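Local coordinates for protein thiosulfate reductase (Thermus thermophilus, PDB 2VPZ) that probably reduces sulfur compounds such as polysulfide or thiosulfate, using a molybdenum centre bound by two molybdopterin guanine dinucleotides, together with a [4Fe-4S] cluster, at residues K373-L381 against L531-T539; L456-V467 against W475-A483. All blocks are in the same frame, centred on the assembly; numbering follows the deposited sequence.

Interaction 1: K373-L381 against L531-T539; sequences KYPLPPLPL and LEQYFPWKT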
# COMPACT_ATOMS: atom_id res chain seq x y z
N LYS A 373 -9.05 -59.17 -4.13
CA LYS A 373 -9.19 -59.56 -2.72
C LYS A 373 -8.41 -60.84 -2.39
O LYS A 373 -8.06 -61.61 -3.29
CB LYS A 373 -10.67 -59.69 -2.32
CG LYS A 373 -11.38 -58.35 -2.08
CD LYS A 373 -12.90 -58.48 -1.91
CE LYS A 373 -13.29 -59.11 -0.56
NZ LYS A 373 -13.16 -58.19 0.65
N TYR A 374 -8.11 -61.05 -1.12
CA TYR A 374 -7.39 -62.24 -0.69
C TYR A 374 -8.48 -63.34 -0.72
O TYR A 374 -9.54 -63.12 -0.11
CB TYR A 374 -6.84 -62.03 0.72
CG TYR A 374 -6.00 -63.18 1.22
CD1 TYR A 374 -4.62 -63.10 1.23
CD2 TYR A 374 -6.61 -64.35 1.69
CE1 TYR A 374 -3.83 -64.16 1.71
CE2 TYR A 374 -5.84 -65.43 2.18
CZ TYR A 374 -4.45 -65.33 2.19
OH TYR A 374 -3.66 -66.35 2.68
N PRO A 375 -8.24 -64.52 -1.38
CA PRO A 375 -9.18 -65.65 -1.51
C PRO A 375 -9.74 -66.31 -0.26
O PRO A 375 -9.01 -66.93 0.52
CB PRO A 375 -8.45 -66.67 -2.39
CG PRO A 375 -7.19 -65.95 -2.86
CD PRO A 375 -6.89 -65.00 -1.72
N LEU A 376 -11.06 -66.23 -0.11
CA LEU A 376 -11.69 -66.75 1.08
C LEU A 376 -13.14 -67.21 0.88
O LEU A 376 -13.78 -66.91 -0.16
CB LEU A 376 -11.68 -65.67 2.19
CG LEU A 376 -10.45 -64.96 2.81
CD1 LEU A 376 -10.93 -63.87 3.81
CD2 LEU A 376 -9.53 -65.97 3.53
N PRO A 377 -13.66 -68.00 1.85
CA PRO A 377 -15.05 -68.46 1.75
C PRO A 377 -15.96 -67.20 1.89
O PRO A 377 -15.53 -66.21 2.52
CB PRO A 377 -15.24 -69.38 2.97
CG PRO A 377 -13.86 -69.68 3.52
CD PRO A 377 -12.88 -68.74 2.85
N PRO A 378 -17.17 -67.19 1.28
CA PRO A 378 -18.02 -66.01 1.44
C PRO A 378 -18.28 -65.73 2.95
O PRO A 378 -18.23 -66.64 3.77
CB PRO A 378 -19.31 -66.40 0.72
CG PRO A 378 -18.79 -67.15 -0.45
CD PRO A 378 -17.67 -68.02 0.18
N LEU A 379 -18.55 -64.48 3.31
CA LEU A 379 -18.80 -64.13 4.71
C LEU A 379 -20.26 -64.47 5.18
O LEU A 379 -21.20 -64.36 4.36
CB LEU A 379 -18.53 -62.62 4.92
CG LEU A 379 -17.24 -61.92 5.42
CD1 LEU A 379 -16.10 -62.90 5.69
CD2 LEU A 379 -16.82 -60.86 4.38
N PRO A 380 -20.47 -64.95 6.44
CA PRO A 380 -21.89 -65.19 6.76
C PRO A 380 -22.81 -64.01 6.23
O PRO A 380 -23.77 -64.25 5.51
CB PRO A 380 -21.90 -65.31 8.28
CG PRO A 380 -20.56 -65.96 8.62
CD PRO A 380 -19.59 -65.53 7.47
N LEU A 381 -22.54 -62.75 6.58
CA LEU A 381 -23.35 -61.63 6.07
C LEU A 381 -22.54 -60.81 5.06
O LEU A 381 -21.40 -60.44 5.35
CB LEU A 381 -23.84 -60.71 7.19
CG LEU A 381 -24.52 -61.36 8.38
CD1 LEU A 381 -24.14 -60.63 9.64
CD2 LEU A 381 -26.01 -61.36 8.22
N LEU A 531 -13.21 -68.88 13.68
CA LEU A 531 -13.08 -68.24 12.35
C LEU A 531 -11.75 -68.36 11.61
O LEU A 531 -11.37 -67.50 10.85
CB LEU A 531 -13.52 -66.76 12.45
CG LEU A 531 -14.62 -66.39 13.46
CD1 LEU A 531 -14.60 -64.87 13.78
CD2 LEU A 531 -16.00 -66.83 12.95
N GLU A 532 -11.07 -69.48 11.87
CA GLU A 532 -9.80 -69.86 11.27
C GLU A 532 -9.89 -69.84 9.70
O GLU A 532 -8.92 -69.40 9.07
CB GLU A 532 -9.40 -71.24 11.79
CG GLU A 532 -10.50 -71.95 12.63
CD GLU A 532 -10.41 -71.67 14.15
OE1 GLU A 532 -9.32 -71.91 14.74
OE2 GLU A 532 -11.43 -71.23 14.74
N GLN A 533 -10.99 -70.27 9.06
CA GLN A 533 -11.06 -70.23 7.56
C GLN A 533 -10.90 -68.76 7.13
O GLN A 533 -10.33 -68.46 6.06
CB GLN A 533 -12.36 -70.83 6.97
CG GLN A 533 -13.59 -69.96 7.08
CD GLN A 533 -14.61 -70.56 8.02
OE1 GLN A 533 -15.73 -70.91 7.60
NE2 GLN A 533 -14.24 -70.71 9.29
N TYR A 534 -11.43 -67.87 7.95
CA TYR A 534 -11.21 -66.43 7.76
C TYR A 534 -9.95 -66.26 8.76
O TYR A 534 -9.92 -66.82 9.86
CB TYR A 534 -12.48 -65.55 8.15
CG TYR A 534 -13.87 -66.01 7.62
CD1 TYR A 534 -14.74 -66.72 8.45
CD2 TYR A 534 -14.32 -65.77 6.28
CE1 TYR A 534 -15.98 -67.19 8.01
CE2 TYR A 534 -15.58 -66.25 5.82
CZ TYR A 534 -16.40 -66.96 6.70
OH TYR A 534 -17.61 -67.46 6.27
N PHE A 535 -8.86 -65.63 8.29
CA PHE A 535 -7.57 -65.47 9.02
C PHE A 535 -6.53 -66.56 8.83
O PHE A 535 -5.52 -66.56 9.55
CB PHE A 535 -7.83 -65.30 10.50
CG PHE A 535 -8.64 -64.17 10.84
CD1 PHE A 535 -9.94 -64.31 11.27
CD2 PHE A 535 -8.14 -62.88 10.60
CE1 PHE A 535 -10.76 -63.23 11.44
CE2 PHE A 535 -8.93 -61.75 10.78
CZ PHE A 535 -10.27 -61.93 11.19
N PRO A 536 -6.70 -67.43 7.78
CA PRO A 536 -5.73 -68.50 7.54
C PRO A 536 -4.26 -68.04 7.49
O PRO A 536 -3.42 -68.59 8.20
CB PRO A 536 -6.22 -69.12 6.25
CG PRO A 536 -6.57 -67.91 5.46
CD PRO A 536 -7.29 -67.00 6.51
N TRP A 537 -3.97 -67.07 6.63
CA TRP A 537 -2.60 -66.49 6.49
C TRP A 537 -1.94 -66.29 7.88
O TRP A 537 -2.59 -65.78 8.79
CB TRP A 537 -2.63 -65.12 5.76
CG TRP A 537 -3.76 -64.20 6.18
CD1 TRP A 537 -5.04 -64.20 5.70
CD2 TRP A 537 -3.73 -63.16 7.20
NE1 TRP A 537 -5.79 -63.25 6.33
CE2 TRP A 537 -5.03 -62.59 7.26
CE3 TRP A 537 -2.74 -62.66 8.07
CZ2 TRP A 537 -5.37 -61.54 8.15
CZ3 TRP A 537 -3.08 -61.60 8.97
CH2 TRP A 537 -4.38 -61.07 8.99
N LYS A 538 -0.66 -66.66 8.04
CA LYS A 538 0.06 -66.53 9.34
C LYS A 538 0.70 -65.17 9.60
O LYS A 538 1.29 -64.93 10.66
CB LYS A 538 1.16 -67.58 9.49
CG LYS A 538 0.88 -68.68 10.51
CD LYS A 538 0.53 -69.99 9.80
CE LYS A 538 -0.67 -69.84 8.86
NZ LYS A 538 -1.82 -70.71 9.27
N THR A 539 0.63 -64.28 8.63
CA THR A 539 1.24 -62.99 8.83
C THR A 539 0.74 -61.93 7.80
O THR A 539 0.28 -62.31 6.71
CB THR A 539 2.82 -63.20 8.82
OG1 THR A 539 3.38 -62.82 10.08
CG2 THR A 539 3.49 -62.43 7.68
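Tyr374 and Trp537 form the aromatic part of this contact, a T-shaped pair in which the indole presents its edge to the phenol face. Trp537 CD1 stands 3.7 Å from Tyr374 CZ, displaced toward the rim, and the planes meet at 68°. With CG anti to the backbone N (chi1 -176°), the Tyr374 side chain stretches across to the 531-539 loop. Tyr543 of helix 540-551 joins both rings, lying nearly parallel to Tyr374 and edge-to-face with Trp537.

The polar part is a single hydrogen bond: Tyr534 OH donates to Pro378 O at 2.7 Å. The carbonyl oxygen lies in the plane of the phenol ring, at its edge, while the hydroxyl is tilted 17° from the carbonyl plane.

Apolar contacts fill in around these two anchors. Leu379 CD1 lies obliquely against the Tyr534 ring, 3.4 Å from CE2, and Pro380 CD reaches to 3.6 Å from Tyr534 CZ. Pro377 CG meets Gln533 CG at 3.6 Å, and that same CG of Gln533 lies over the rim of one face of the Tyr534 ring. Leu376 CD2 fits against Pro536 CD at 3.9 Å. A valine in place of Tyr534 would probably leave Pro378 O without its donor and open a gap beside Leu379 and Pro380.

Leu376 and Leu379 also rest on helix 149-160. Pro377 to Leu379 have the backbone torsions of polyproline II. The contact as a whole is surface packing of two irregular loops, in which a tyrosine hydroxyl grips a carbonyl of an extended, proline-rich chain.

Interaction 2: L456-V467 against W475-A483; sequences LKNLDLYVAIDV and WADVILPEA. With MGD (2-amino-5,6-dimercapto-7-methyl-3,7,8a,9-tetrahydro-8-oxa-1,3,9,10-tetraaza-anthracen-4-one guanosine dinucleotide), chain H.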
# COMPACT_ATOMS: atom_id res chain seq x y z
N LEU A 456 -23.92 -48.00 28.33
CA LEU A 456 -22.72 -48.77 28.71
C LEU A 456 -23.00 -49.45 30.07
O LEU A 456 -22.50 -50.55 30.34
CB LEU A 456 -21.43 -47.91 28.80
CG LEU A 456 -21.06 -47.02 27.61
CD1 LEU A 456 -19.75 -46.23 27.88
CD2 LEU A 456 -20.93 -47.85 26.31
N LYS A 457 -23.80 -48.82 30.93
CA LYS A 457 -24.15 -49.37 32.24
C LYS A 457 -24.79 -50.77 32.11
O LYS A 457 -24.38 -51.75 32.73
CB LYS A 457 -25.12 -48.43 33.03
CG LYS A 457 -24.52 -47.75 34.30
CD LYS A 457 -23.26 -46.92 34.00
CE LYS A 457 -22.24 -46.93 35.17
NZ LYS A 457 -22.26 -45.67 36.01
N ASN A 458 -25.78 -50.86 31.24
CA ASN A 458 -26.53 -52.07 30.99
C ASN A 458 -25.87 -53.22 30.21
O ASN A 458 -26.44 -54.30 30.05
CB ASN A 458 -27.85 -51.71 30.31
CG ASN A 458 -29.06 -52.28 31.02
OD1 ASN A 458 -28.93 -53.08 31.96
ND2 ASN A 458 -30.26 -51.89 30.57
N LEU A 459 -24.65 -53.02 29.72
CA LEU A 459 -23.98 -54.05 28.91
C LEU A 459 -23.32 -55.19 29.70
O LEU A 459 -22.90 -55.00 30.84
CB LEU A 459 -22.94 -53.41 27.95
CG LEU A 459 -23.33 -52.50 26.76
CD1 LEU A 459 -22.11 -51.70 26.24
CD2 LEU A 459 -23.96 -53.34 25.62
N ASP A 460 -23.23 -56.36 29.07
CA ASP A 460 -22.54 -57.51 29.65
C ASP A 460 -21.04 -57.40 29.28
O ASP A 460 -20.18 -57.75 30.09
CB ASP A 460 -23.13 -58.86 29.18
CG ASP A 460 -24.47 -59.19 29.85
OD1 ASP A 460 -24.68 -58.76 31.00
OD2 ASP A 460 -25.30 -59.89 29.21
N LEU A 461 -20.72 -56.93 28.08
CA LEU A 461 -19.33 -56.74 27.68
C LEU A 461 -19.10 -55.47 26.82
O LEU A 461 -19.86 -55.19 25.89
CB LEU A 461 -18.76 -57.98 26.95
CG LEU A 461 -17.35 -57.89 26.33
CD1 LEU A 461 -16.26 -58.13 27.40
CD2 LEU A 461 -17.20 -58.89 25.15
N TYR A 462 -18.08 -54.69 27.17
CA TYR A 462 -17.74 -53.49 26.42
C TYR A 462 -16.20 -53.36 26.26
O TYR A 462 -15.46 -53.09 27.23
CB TYR A 462 -18.37 -52.21 27.05
CG TYR A 462 -17.73 -50.89 26.64
CD1 TYR A 462 -17.41 -50.63 25.30
CD2 TYR A 462 -17.38 -49.94 27.60
CE1 TYR A 462 -16.75 -49.44 24.92
CE2 TYR A 462 -16.71 -48.75 27.25
CZ TYR A 462 -16.40 -48.50 25.90
OH TYR A 462 -15.74 -47.35 25.55
N VAL A 463 -15.70 -53.63 25.06
CA VAL A 463 -14.27 -53.55 24.79
C VAL A 463 -13.94 -52.29 23.94
O VAL A 463 -14.69 -51.88 23.05
CB VAL A 463 -13.71 -54.85 24.08
CG1 VAL A 463 -12.18 -54.87 24.20
CG2 VAL A 463 -14.32 -56.13 24.73
N ALA A 464 -12.82 -51.63 24.25
CA ALA A 464 -12.36 -50.44 23.52
C ALA A 464 -10.89 -50.60 23.13
O ALA A 464 -10.06 -50.86 23.99
CB ALA A 464 -12.59 -49.15 24.36
N ILE A 465 -10.60 -50.42 21.84
CA ILE A 465 -9.23 -50.56 21.26
C ILE A 465 -8.83 -49.13 20.85
O ILE A 465 -9.43 -48.53 19.94
CB ILE A 465 -9.27 -51.54 20.06
CG1 ILE A 465 -10.27 -52.67 20.34
CG2 ILE A 465 -7.86 -52.09 19.77
CD1 ILE A 465 -10.20 -53.88 19.38
N ASP A 466 -7.78 -48.58 21.48
CA ASP A 466 -7.39 -47.19 21.25
C ASP A 466 -5.92 -46.93 21.62
O ASP A 466 -5.19 -47.87 21.91
CB ASP A 466 -8.28 -46.31 22.17
CG ASP A 466 -8.64 -44.93 21.55
OD1 ASP A 466 -9.85 -44.71 21.26
OD2 ASP A 466 -7.75 -44.08 21.38
N VAL A 467 -5.49 -45.67 21.62
CA VAL A 467 -4.12 -45.32 22.03
C VAL A 467 -4.01 -44.40 23.27
O VAL A 467 -3.11 -44.56 24.10
CB VAL A 467 -3.27 -44.60 20.97
CG1 VAL A 467 -1.86 -44.28 21.55
CG2 VAL A 467 -3.17 -45.41 19.67
N TRP A 475 -14.12 -46.45 30.54
CA TRP A 475 -15.44 -46.97 30.98
C TRP A 475 -15.51 -48.44 30.55
O TRP A 475 -16.53 -49.11 30.75
CB TRP A 475 -16.63 -46.26 30.34
CG TRP A 475 -17.08 -45.04 31.06
CD1 TRP A 475 -16.33 -43.94 31.41
CD2 TRP A 475 -18.41 -44.76 31.52
NE1 TRP A 475 -17.11 -43.02 32.06
CE2 TRP A 475 -18.40 -43.49 32.13
CE3 TRP A 475 -19.63 -45.47 31.45
CZ2 TRP A 475 -19.54 -42.91 32.70
CZ3 TRP A 475 -20.77 -44.90 32.02
CH2 TRP A 475 -20.72 -43.62 32.63
N ALA A 476 -14.43 -48.95 29.97
CA ALA A 476 -14.40 -50.32 29.47
C ALA A 476 -13.97 -51.51 30.38
O ALA A 476 -13.17 -51.31 31.32
CB ALA A 476 -13.51 -50.36 28.17
N ASP A 477 -14.54 -52.70 30.13
CA ASP A 477 -14.10 -53.96 30.79
C ASP A 477 -13.02 -54.30 29.69
O ASP A 477 -13.40 -54.56 28.56
CB ASP A 477 -15.13 -55.13 30.76
CG ASP A 477 -16.58 -54.69 30.79
OD1 ASP A 477 -16.93 -53.89 31.69
OD2 ASP A 477 -17.38 -55.15 29.93
N VAL A 478 -11.73 -54.32 30.01
CA VAL A 478 -10.71 -54.57 28.97
C VAL A 478 -10.50 -53.42 27.96
O VAL A 478 -11.40 -53.04 27.16
CB VAL A 478 -10.90 -55.88 28.06
CG1 VAL A 478 -9.52 -56.42 27.62
CG2 VAL A 478 -11.68 -56.97 28.79
N ILE A 479 -9.28 -52.89 28.01
CA ILE A 479 -8.72 -51.82 27.19
C ILE A 479 -7.57 -52.52 26.45
O ILE A 479 -6.74 -53.15 27.09
CB ILE A 479 -8.11 -50.65 28.08
CG1 ILE A 479 -9.20 -49.91 28.85
CG2 ILE A 479 -7.30 -49.67 27.19
CD1 ILE A 479 -8.72 -49.19 30.14
N LEU A 480 -7.51 -52.43 25.12
CA LEU A 480 -6.41 -53.04 24.35
C LEU A 480 -5.61 -51.91 23.65
O LEU A 480 -6.18 -51.17 22.83
CB LEU A 480 -6.96 -54.07 23.32
CG LEU A 480 -7.95 -55.15 23.83
CD1 LEU A 480 -8.44 -56.04 22.67
CD2 LEU A 480 -7.30 -56.01 24.94
N PRO A 481 -4.28 -51.75 23.96
CA PRO A 481 -3.49 -50.69 23.31
C PRO A 481 -3.03 -50.96 21.87
O PRO A 481 -2.21 -51.86 21.65
CB PRO A 481 -2.33 -50.45 24.28
CG PRO A 481 -2.10 -51.82 24.92
CD PRO A 481 -3.49 -52.49 24.96
N GLU A 482 -3.54 -50.20 20.90
CA GLU A 482 -3.15 -50.42 19.51
C GLU A 482 -1.83 -49.75 19.20
O GLU A 482 -1.35 -48.83 19.88
CB GLU A 482 -4.19 -49.91 18.45
CG GLU A 482 -4.12 -50.79 17.17
CD GLU A 482 -4.73 -50.19 15.88
OE1 GLU A 482 -5.63 -49.35 15.97
OE2 GLU A 482 -4.29 -50.62 14.79
N ALA A 483 -1.19 -50.29 18.17
CA ALA A 483 0.06 -49.75 17.72
C ALA A 483 -0.38 -48.68 16.76
O ALA A 483 -1.38 -48.77 16.03
CB ALA A 483 0.93 -50.81 17.05
PB MGD H . -12.16 -38.54 16.96
O1B MGD H . -12.65 -37.54 17.97
O2B MGD H . -10.86 -38.31 16.26
O3B MGD H . -13.45 -38.79 16.03
O3A MGD H . -15.51 -39.21 14.66
PA MGD H . -14.27 -39.98 15.30
O1A MGD H . -13.25 -40.55 14.33
O2A MGD H . -14.85 -40.85 16.37
O5' MGD H . -12.00 -39.94 17.66
C5' MGD H . -10.95 -40.84 17.30
C4' MGD H . -10.82 -41.83 18.46
O4' MGD H . -9.95 -42.80 17.89
C3' MGD H . -10.13 -41.31 19.69
O3' MGD H . -10.57 -42.14 20.77
C2' MGD H . -8.65 -41.56 19.34
O2' MGD H . -7.94 -41.62 20.55
C1' MGD H . -8.69 -42.91 18.62
N9 MGD H . -7.56 -43.27 17.67
C8 MGD H . -6.88 -42.43 16.90
N7 MGD H . -5.95 -43.04 16.13
C5 MGD H . -6.06 -44.37 16.36
C6 MGD H . -5.42 -45.66 15.84
O6 MGD H . -4.47 -45.67 14.98
N1 MGD H . -5.91 -46.83 16.38
C2 MGD H . -6.90 -46.89 17.32
N2 MGD H . -7.37 -48.06 17.85
N3 MGD H . -7.49 -45.77 17.76
C4 MGD H . -7.14 -44.50 17.37
C10 MGD H . -15.45 -38.61 13.33
C11 MGD H . -16.84 -38.23 12.94
O11 MGD H . -17.40 -37.60 14.10
C12 MGD H . -17.01 -37.39 11.74
S12 MGD H . -16.25 -37.77 10.25
C13 MGD H . -17.82 -36.33 11.72
S13 MGD H . -18.06 -35.29 10.45
C14 MGD H . -18.69 -35.91 12.78
N15 MGD H . -18.21 -34.59 13.28
C16 MGD H . -18.82 -34.18 14.44
C17 MGD H . -19.02 -32.80 14.89
O17 MGD H . -18.58 -31.83 14.22
N18 MGD H . -19.71 -32.61 16.02
C19 MGD H . -20.21 -33.61 16.77
N19 MGD H . -20.84 -33.39 17.96
N20 MGD H . -20.07 -34.88 16.38
C21 MGD H . -19.40 -35.24 15.29
N22 MGD H . -19.24 -36.53 14.98
C23 MGD H . -18.67 -37.02 13.77
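Ala476 CB sits over one face of the Tyr462 ring, toward its rim, a CH-pi contact 4.1 Å from the centroid, just ahead of the point where strands 462-466 and 479-481 pair in parallel at the edge of a parallel sheet in an alpha/beta domain. Tyr462 has CG anti to its own N (chi1 161°), which brings the ring beneath this methyl; Leu456 CD2 closes the opposite face, over its centre, and the hydroxyl bonds to His472 O. Trp475 CB lies at the ring edge, in its plane. Beyond it, the Trp475 side chain crosses that of Leu456 at about a right angle, with Leu456 CD1 at 3.7 Å from Trp475 CE3, while Lys457 CD packs against CZ3.

Asp477 turns back to the chain at Tyr462. Its OD2 accepts a hydrogen bond from Tyr462 N at 2.9 Å, met from above the carboxylate plane, 41° out of it, and Asp477 N returns a bond to Tyr462 O. The other oxygen, OD1, forms salt bridges with Arg101 and Arg107, which would probably stabilise the buried charge.

Further along, Leu480 N bonds to Ala464 O and Glu482 N to Asp466 O, with a weak bond from Asp466 N to Leu480 O between them. On the face of Ile465 and Leu480, Val463 and Val478 point the same way, side by side, against helix 117-134.

At the C-terminal end of the strands the guanosine part of MGD is bound. Asp466 grips the ribose diol with both oxygens, OD1 on O3' at 2.7 Å and OD2 on O2' at 2.6 Å. MGD N2 donates to Ile465 O, while Glu482 OE1, also bonded by Tyr438 OH, takes guanine N1 at 2.6 Å and N2 more weakly.

Followed from the N terminus, the chain passes first through 373-381, then through both halves of interaction 2, and reaches 531-539 last. Interaction 2 closes a short connection of seven residues between 456-467 and 475-483; interaction 1 closes a loop of 149 residues, and the smaller loop is nested inside it. The centres lie 25 Å apart and the nearest atoms about 11 Å, so the two do not touch. One joins two surface loops next to helices 149-160 and 540-551; the other, a buried contact, joins strand 479-481, outermost within this chain, to the five-stranded parallel sheet. Helix 149-160 relates them through the fold, since it lies in sequence between strands 141-144 and 165-166 of that sheet.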